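Local coordinates for uracil-DNA glycosylase (Epstein-Barr virus, PDB 6LYJ), which belongs to the uracil-DNA glycosylase superfamily and has, as such enzymes do, a central parallel beta sheet flanked by helices, at residues 65-77 / 91-103. Numbering follows the deposited sequence.
Sequences YPEEDMCMAWARF and DPYHGGQANGLAF
Y65, with chi1 near -61°, sets CG beside its own backbone N and lays the ring against the backbone of H94-G96, while W74, at chi1 55°, tucks CG between its N and carbonyl carbon, which brings the indole edge to G100. Over one face of the Y65 ring sits G96: its CA lies 3.8 Å from the ring centroid and 16° off the normal, a CH-pi contact, and its N stands above the rim. H94 O approaches the edge of the same ring, 3.4 Å from Y65 CE2. The cis peptide bond precedes P66, whose side chain crosses that of P92 at about a right angle, with P66 CD 4.1 Å from P92 CG. Farther along, W74 N gives a weak, bent bond to G100 O (3.2 Å), and that oxygen also lies in the indole plane, 3.3 Å from W74 CD1. G100 CA meets M70 O in a CA-H...O contact of 3.3 Å. An Asx turn from N99 OD1 to L101 N shapes this corner, N99 ND2 bonding to S104 OG, and L101 CD2 touches both W74 CA and F77 CE1, the latter at 3.7 Å. Helix 138-142 borders both F77 and L101. The loops before and after strand 85-89 are thus held mainly by side-chain carbons and rings against backbone atoms, with a few apolar pairs and one weak hydrogen bond; two positive-phi glycines bring backbone close to the Y65 ring (G96) and M70 O (G100).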
ATOM      1  N   TYR A  65       9.320  12.099  -2.122  1.00 16.71           N
ATOM      2  CA  TYR A  65       8.688  11.830  -0.842  1.00 19.07           C
ATOM      3  C   TYR A  65       9.156  10.492  -0.281  1.00 20.27           C
ATOM      4  O   TYR A  65       9.396   9.551  -1.043  1.00 19.10           O
ATOM      5  CB  TYR A  65       7.153  11.806  -0.962  1.00 18.93           C
ATOM      6  CG  TYR A  65       6.528  13.099  -1.432  1.00 20.84           C
ATOM      7  CD1 TYR A  65       6.738  14.287  -0.744  1.00 22.50           C
ATOM      8  CD2 TYR A  65       5.718  13.128  -2.560  1.00 21.91           C
ATOM      9  CE1 TYR A  65       6.156  15.473  -1.166  1.00 19.78           C
ATOM     10  CE2 TYR A  65       5.136  14.304  -2.991  1.00 21.53           C
ATOM     11  CZ  TYR A  65       5.359  15.475  -2.289  1.00 23.08           C
ATOM     12  OH  TYR A  65       4.784  16.650  -2.719  1.00 24.07           O
ATOM     13  N   PRO A  66       9.322  10.382   1.044  1.00 22.99           N
ATOM     14  CA  PRO A  66       9.260  11.536   1.946  1.00 20.28           C
ATOM     15  C   PRO A  66      10.586  12.295   1.930  1.00 17.64           C
ATOM     16  O   PRO A  66      11.430  12.012   1.073  1.00 14.93           O
ATOM     17  CB  PRO A  66       8.986  10.905   3.311  1.00 24.86           C
ATOM     18  CG  PRO A  66       9.520   9.523   3.211  1.00 24.58           C
ATOM     19  CD  PRO A  66       9.450   9.106   1.770  1.00 23.13           C
ATOM     20  N   GLU A  67      10.756  13.258   2.833  1.00 15.49           N
ATOM     21  CA  GLU A  67      12.051  13.900   2.995  1.00 18.00           C
ATOM     22  C   GLU A  67      13.100  12.873   3.410  1.00 18.30           C
ATOM     23  O   GLU A  67      12.785  11.805   3.946  1.00 21.05           O
ATOM     24  CB  GLU A  67      11.977  15.027   4.028  1.00 23.85           C
ATOM     25  CG  GLU A  67      11.223  16.247   3.538  1.00 30.96           C
ATOM     26  CD  GLU A  67      11.949  16.959   2.413  1.00 40.89           C
ATOM     27  OE1 GLU A  67      13.101  17.394   2.627  1.00 45.17           O
ATOM     28  OE2 GLU A  67      11.377  17.059   1.307  1.00 42.00           O
ATOM     29  N   GLU A  68      14.365  13.208   3.149  1.00 18.35           N
ATOM     30  CA  GLU A  68      15.453  12.280   3.446  1.00 21.30           C
ATOM     31  C   GLU A  68      15.449  11.857   4.911  1.00 23.89           C
ATOM     32  O   GLU A  68      15.633  10.674   5.221  1.00 27.11           O
ATOM     33  CB  GLU A  68      16.800  12.901   3.076  1.00 18.73           C
ATOM     34  CG  GLU A  68      17.976  12.007   3.445  1.00 23.05           C
ATOM     35  CD  GLU A  68      19.315  12.579   3.035  1.00 28.02           C
ATOM     36  OE1 GLU A  68      19.850  12.142   1.999  1.00 33.35           O
ATOM     37  OE2 GLU A  68      19.822  13.477   3.734  1.00 35.62           O
ATOM     38  N   ASP A  69      15.230  12.801   5.827  1.00 21.95           N
ATOM     39  CA  ASP A  69      15.267  12.482   7.249  1.00 25.76           C
ATOM     40  C   ASP A  69      13.976  11.844   7.748  1.00 24.33           C
ATOM     41  O   ASP A  69      13.830  11.628   8.956  1.00 25.23           O
ATOM     42  CB  ASP A  69      15.592  13.738   8.067  1.00 30.52           C
ATOM     43  CG  ASP A  69      14.516  14.814   7.968  1.00 36.97           C
ATOM     44  OD1 ASP A  69      13.461  14.591   7.334  1.00 35.82           O
ATOM     45  OD2 ASP A  69      14.734  15.904   8.540  1.00 40.50           O
ATOM     46  N   MET A  70      13.039  11.548   6.849  1.00 21.12           N
ATOM     47  CA  MET A  70      11.857  10.775   7.184  1.00 18.64           C
ATOM     48  C   MET A  70      11.787   9.432   6.474  1.00 18.44           C
ATOM     49  O   MET A  70      10.920   8.622   6.819  1.00 22.44           O
ATOM     50  CB  MET A  70      10.582  11.577   6.874  1.00 18.98           C
ATOM     51  CG  MET A  70      10.396  12.813   7.744  1.00 24.42           C
ATOM     52  SD  MET A  70      10.265  12.423   9.506  1.00 25.46           S
ATOM     53  CE  MET A  70       8.762  11.443   9.518  1.00 25.24           C
ATOM     54  N   CYS A  71      12.657   9.166   5.492  1.00 20.39           N
ATOM     55  CA  CYS A  71      12.523   7.913   4.757  1.00 20.95           C
ATOM     56  C   CYS A  71      12.902   6.697   5.596  1.00 18.07           C
ATOM     57  O   CYS A  71      12.560   5.576   5.208  1.00 17.44           O
ATOM     58  CB  CYS A  71      13.353   7.940   3.466  1.00 19.88           C
ATOM     59  SG  CYS A  71      15.150   7.802   3.650  1.00 27.26           S
ATOM     60  N   MET A  72      13.575   6.888   6.734  1.00 17.06           N
ATOM     61  CA  MET A  72      13.857   5.809   7.676  1.00 14.76           C
ATOM     62  C   MET A  72      13.045   5.923   8.963  1.00 15.04           C
ATOM     63  O   MET A  72      13.414   5.315   9.974  1.00 15.78           O
ATOM     64  CB  MET A  72      15.350   5.761   8.008  1.00 13.99           C
ATOM     65  CG  MET A  72      16.262   5.556   6.809  1.00 16.23           C
ATOM     66  SD  MET A  72      15.929   4.022   5.916  1.00 20.66           S
ATOM     67  CE  MET A  72      17.140   4.128   4.600  1.00 18.20           C
ATOM     68  N   ALA A  73      11.966   6.712   8.960  1.00 13.97           N
ATOM     69  CA  ALA A  73      11.174   6.867  10.179  1.00 16.84           C
ATOM     70  C   ALA A  73      10.650   5.530  10.683  1.00 15.30           C
ATOM     71  O   ALA A  73      10.539   5.325  11.898  1.00 17.71           O
ATOM     72  CB  ALA A  73      10.012   7.835   9.941  1.00 14.51           C
ATOM     73  N   TRP A  74      10.346   4.604   9.766  1.00 15.09           N
ATOM     74  CA  TRP A  74       9.865   3.275  10.130  1.00 17.13           C
ATOM     75  C   TRP A  74      10.830   2.518  11.031  1.00 19.74           C
ATOM     76  O   TRP A  74      10.425   1.539  11.667  1.00 23.21           O
ATOM     77  CB  TRP A  74       9.617   2.447   8.870  1.00 10.96           C
ATOM     78  CG  TRP A  74      10.825   2.367   7.986  1.00 17.04           C
ATOM     79  CD1 TRP A  74      11.162   3.223   6.976  1.00 14.17           C
ATOM     80  CD2 TRP A  74      11.876   1.397   8.056  1.00 19.19           C
ATOM     81  NE1 TRP A  74      12.347   2.836   6.400  1.00 15.24           N
ATOM     82  CE2 TRP A  74      12.809   1.719   7.046  1.00 19.05           C
ATOM     83  CE3 TRP A  74      12.114   0.282   8.863  1.00 20.78           C
ATOM     84  CZ2 TRP A  74      13.961   0.967   6.828  1.00 15.78           C
ATOM     85  CZ3 TRP A  74      13.261  -0.465   8.641  1.00 21.48           C
ATOM     86  CH2 TRP A  74      14.170  -0.118   7.634  1.00 14.94           C
ATOM     87  N   ALA A  75      12.092   2.932  11.093  1.00 17.55           N
ATOM     88  CA  ALA A  75      13.089   2.234  11.888  1.00 17.39           C
ATOM     89  C   ALA A  75      13.327   2.862  13.255  1.00 15.10           C
ATOM     90  O   ALA A  75      14.124   2.326  14.028  1.00 19.70           O
ATOM     91  CB  ALA A  75      14.411   2.166  11.117  1.00 16.48           C
ATOM     92  N   ARG A  76      12.669   3.977  13.574  1.00 16.42           N
ATOM     93  CA  ARG A  76      13.010   4.758  14.758  1.00 16.62           C
ATOM     94  C   ARG A  76      12.024   4.611  15.916  1.00 21.02           C
ATOM     95  O   ARG A  76      12.179   5.308  16.921  1.00 23.40           O
ATOM     96  CB  ARG A  76      13.149   6.238  14.395  1.00 21.02           C
ATOM     97  CG  ARG A  76      14.254   6.536  13.386  1.00 23.79           C
ATOM     98  CD  ARG A  76      14.606   8.024  13.362  1.00 26.82           C
ATOM     99  NE  ARG A  76      13.562   8.853  12.760  1.00 23.66           N
ATOM    100  CZ  ARG A  76      13.597   9.304  11.511  1.00 20.78           C
ATOM    101  NH1 ARG A  76      14.625   9.005  10.728  1.00 19.18           N
ATOM    102  NH2 ARG A  76      12.609  10.059  11.046  1.00 18.20           N
ATOM    103  N   PHE A  77      11.036   3.719  15.828  1.00 21.83           N
ATOM    104  CA  PHE A  77      10.010   3.675  16.866  1.00 22.85           C
ATOM    105  C   PHE A  77      10.217   2.572  17.895  1.00 25.05           C
ATOM    106  O   PHE A  77       9.555   2.593  18.938  1.00 21.11           O
ATOM    107  CB  PHE A  77       8.615   3.496  16.246  1.00 18.04           C
ATOM    108  CG  PHE A  77       8.075   4.724  15.571  1.00 17.80           C
ATOM    109  CD1 PHE A  77       8.441   5.042  14.275  1.00 16.02           C
ATOM    110  CD2 PHE A  77       7.183   5.556  16.236  1.00 18.77           C
ATOM    111  CE1 PHE A  77       7.933   6.170  13.653  1.00 21.56           C
ATOM    112  CE2 PHE A  77       6.675   6.688  15.622  1.00 21.12           C
ATOM    113  CZ  PHE A  77       7.050   6.996  14.330  1.00 24.28           C
ATOM    114  N   ASP A  91       5.205   1.240  -2.208  1.00 16.15           N
ATOM    115  CA  ASP A  91       6.007   2.456  -2.135  1.00 14.86           C
ATOM    116  C   ASP A  91       5.248   3.556  -1.389  1.00 15.72           C
ATOM    117  O   ASP A  91       4.051   3.399  -1.118  1.00 16.60           O
ATOM    118  CB  ASP A  91       6.429   2.877  -3.549  1.00 19.22           C
ATOM    119  CG  ASP A  91       5.274   3.373  -4.397  1.00 26.42           C
ATOM    120  OD1 ASP A  91       4.106   3.028  -4.109  1.00 26.58           O
ATOM    121  OD2 ASP A  91       5.550   4.105  -5.374  1.00 27.82           O
ATOM    122  N   PRO A  92       5.904   4.646  -0.987  1.00 10.36           N
ATOM    123  CA  PRO A  92       5.208   5.667  -0.197  1.00 16.04           C
ATOM    124  C   PRO A  92       4.146   6.390  -1.011  1.00 16.27           C
ATOM    125  O   PRO A  92       4.144   6.376  -2.243  1.00 16.51           O
ATOM    126  CB  PRO A  92       6.331   6.623   0.230  1.00 13.94           C
ATOM    127  CG  PRO A  92       7.595   5.831   0.073  1.00 15.06           C
ATOM    128  CD  PRO A  92       7.339   4.953  -1.116  1.00 15.68           C
ATOM    129  N   TYR A  93       3.216   7.015  -0.292  1.00 15.88           N
ATOM    130  CA  TYR A  93       2.271   7.915  -0.934  1.00 14.04           C
ATOM    131  C   TYR A  93       3.032   9.015  -1.666  1.00 17.69           C
ATOM    132  O   TYR A  93       4.078   9.476  -1.203  1.00 16.51           O
ATOM    133  CB  TYR A  93       1.331   8.521   0.104  1.00 15.04           C
ATOM    134  CG  TYR A  93       0.506   7.498   0.846  1.00 14.12           C
ATOM    135  CD1 TYR A  93      -0.570   6.871   0.234  1.00 13.45           C
ATOM    136  CD2 TYR A  93       0.806   7.159   2.159  1.00 15.04           C
ATOM    137  CE1 TYR A  93      -1.323   5.936   0.906  1.00 16.88           C
ATOM    138  CE2 TYR A  93       0.058   6.225   2.843  1.00 15.88           C
ATOM    139  CZ  TYR A  93      -1.003   5.615   2.210  1.00 17.05           C
ATOM    140  OH  TYR A  93      -1.748   4.681   2.886  1.00 17.51           O
ATOM    141  N   HIS A  94       2.500   9.443  -2.811  1.00 15.35           N
ATOM    142  CA  HIS A  94       3.239  10.324  -3.708  1.00 17.72           C
ATOM    143  C   HIS A  94       2.619  11.713  -3.810  1.00 18.55           C
ATOM    144  O   HIS A  94       2.879  12.433  -4.780  1.00 18.10           O
ATOM    145  CB  HIS A  94       3.365   9.690  -5.096  1.00 17.84           C
ATOM    146  CG  HIS A  94       2.065   9.230  -5.686  1.00 20.34           C
ATOM    147  ND1 HIS A  94       1.143  10.098  -6.230  1.00 21.28           N
ATOM    148  CD2 HIS A  94       1.543   7.990  -5.833  1.00 19.02           C
ATOM    149  CE1 HIS A  94       0.106   9.414  -6.679  1.00 20.25           C
ATOM    150  NE2 HIS A  94       0.325   8.130  -6.451  1.00 20.90           N
ATOM    151  N   GLY A  95       1.827  12.116  -2.819  1.00 19.58           N
ATOM    152  CA  GLY A  95       1.187  13.417  -2.860  1.00 16.41           C
ATOM    153  C   GLY A  95       1.480  14.256  -1.635  1.00 19.00           C
ATOM    154  O   GLY A  95       0.781  15.237  -1.366  1.00 22.09           O
ATOM    155  N   GLY A  96       2.509  13.879  -0.879  1.00 21.82           N
ATOM    156  CA  GLY A  96       2.900  14.604   0.313  1.00 22.49           C
ATOM    157  C   GLY A  96       2.349  14.075   1.620  1.00 24.06           C
ATOM    158  O   GLY A  96       2.663  14.640   2.674  1.00 21.57           O
ATOM    159  N   GLN A  97       1.537  13.019   1.598  1.00 21.89           N
ATOM    160  CA  GLN A  97       0.965  12.524   2.842  1.00 20.23           C
ATOM    161  C   GLN A  97       1.806  11.433   3.499  1.00 19.51           C
ATOM    162  O   GLN A  97       1.523  11.062   4.642  1.00 20.96           O
ATOM    163  CB  GLN A  97      -0.472  12.029   2.606  1.00 20.99           C
ATOM    164  CG  GLN A  97      -0.626  10.833   1.687  1.00 18.38           C
ATOM    165  CD  GLN A  97      -0.705  11.197   0.209  1.00 17.42           C
ATOM    166  OE1 GLN A  97       0.184  11.852  -0.334  1.00 18.60           O
ATOM    167  NE2 GLN A  97      -1.768  10.754  -0.451  1.00 15.10           N
ATOM    168  N   ALA A  98       2.844  10.935   2.830  1.00 20.25           N
ATOM    169  CA  ALA A  98       3.667   9.881   3.411  1.00 17.18           C
ATOM    170  C   ALA A  98       4.450  10.399   4.614  1.00 15.35           C
ATOM    171  O   ALA A  98       4.904  11.547   4.637  1.00 18.16           O
ATOM    172  CB  ALA A  98       4.622   9.311   2.363  1.00 14.25           C
ATOM    173  N   ASN A  99       4.618   9.532   5.616  1.00 15.48           N
ATOM    174  CA  ASN A  99       5.338   9.870   6.838  1.00 20.15           C
ATOM    175  C   ASN A  99       6.436   8.860   7.159  1.00 21.23           C
ATOM    176  O   ASN A  99       6.861   8.763   8.315  1.00 18.41           O
ATOM    177  CB  ASN A  99       4.367   9.999   8.020  1.00 20.81           C
ATOM    178  CG  ASN A  99       3.617   8.701   8.320  1.00 19.26           C
ATOM    179  OD1 ASN A  99       3.908   7.651   7.748  1.00 20.59           O
ATOM    180  ND2 ASN A  99       2.645   8.775   9.224  1.00 19.37           N
ATOM    181  N   GLY A 100       6.901   8.099   6.170  1.00 20.51           N
ATOM    182  CA  GLY A 100       7.976   7.159   6.403  1.00 15.12           C
ATOM    183  C   GLY A 100       7.540   5.825   6.966  1.00 18.30           C
ATOM    184  O   GLY A 100       8.402   4.976   7.237  1.00 15.98           O
ATOM    185  N   LEU A 101       6.241   5.630   7.178  1.00 14.94           N
ATOM    186  CA  LEU A 101       5.654   4.360   7.577  1.00 17.07           C
ATOM    187  C   LEU A 101       4.768   3.840   6.452  1.00 17.84           C
ATOM    188  O   LEU A 101       4.159   4.618   5.714  1.00 15.92           O
ATOM    189  CB  LEU A 101       4.806   4.512   8.848  1.00 11.05           C
ATOM    190  CG  LEU A 101       5.369   5.267  10.058  1.00 25.11           C
ATOM    191  CD1 LEU A 101       4.309   5.418  11.138  1.00 25.10           C
ATOM    192  CD2 LEU A 101       6.577   4.559  10.617  1.00 21.65           C
ATOM    193  N   ALA A 102       4.701   2.518   6.319  1.00 19.95           N
ATOM    194  CA  ALA A 102       3.736   1.927   5.402  1.00 21.01           C
ATOM    195  C   ALA A 102       2.314   2.255   5.843  1.00 19.67           C
ATOM    196  O   ALA A 102       2.008   2.264   7.039  1.00 16.14           O
ATOM    197  CB  ALA A 102       3.925   0.410   5.331  1.00 10.08           C
ATOM    198  N   PHE A 103       1.460   2.571   4.863  1.00 15.00           N
ATOM    199  CA  PHE A 103       0.015   2.756   5.026  1.00 19.45           C
ATOM    200  C   PHE A 103      -0.378   3.985   5.840  1.00 18.06           C
ATOM    201  O   PHE A 103      -1.417   4.599   5.575  1.00 23.77           O
ATOM    202  CB  PHE A 103      -0.618   1.500   5.637  1.00 14.07           C
ATOM    203  CG  PHE A 103      -0.559   0.306   4.728  1.00 16.41           C
ATOM    204  CD1 PHE A 103      -1.327   0.263   3.573  1.00 19.10           C
ATOM    205  CD2 PHE A 103       0.280  -0.759   5.010  1.00 17.78           C
ATOM    206  CE1 PHE A 103      -1.267  -0.829   2.719  1.00 16.41           C
ATOM    207  CE2 PHE A 103       0.345  -1.858   4.164  1.00 16.45           C
ATOM    208  CZ  PHE A 103      -0.428  -1.890   3.016  1.00 14.63           C
TER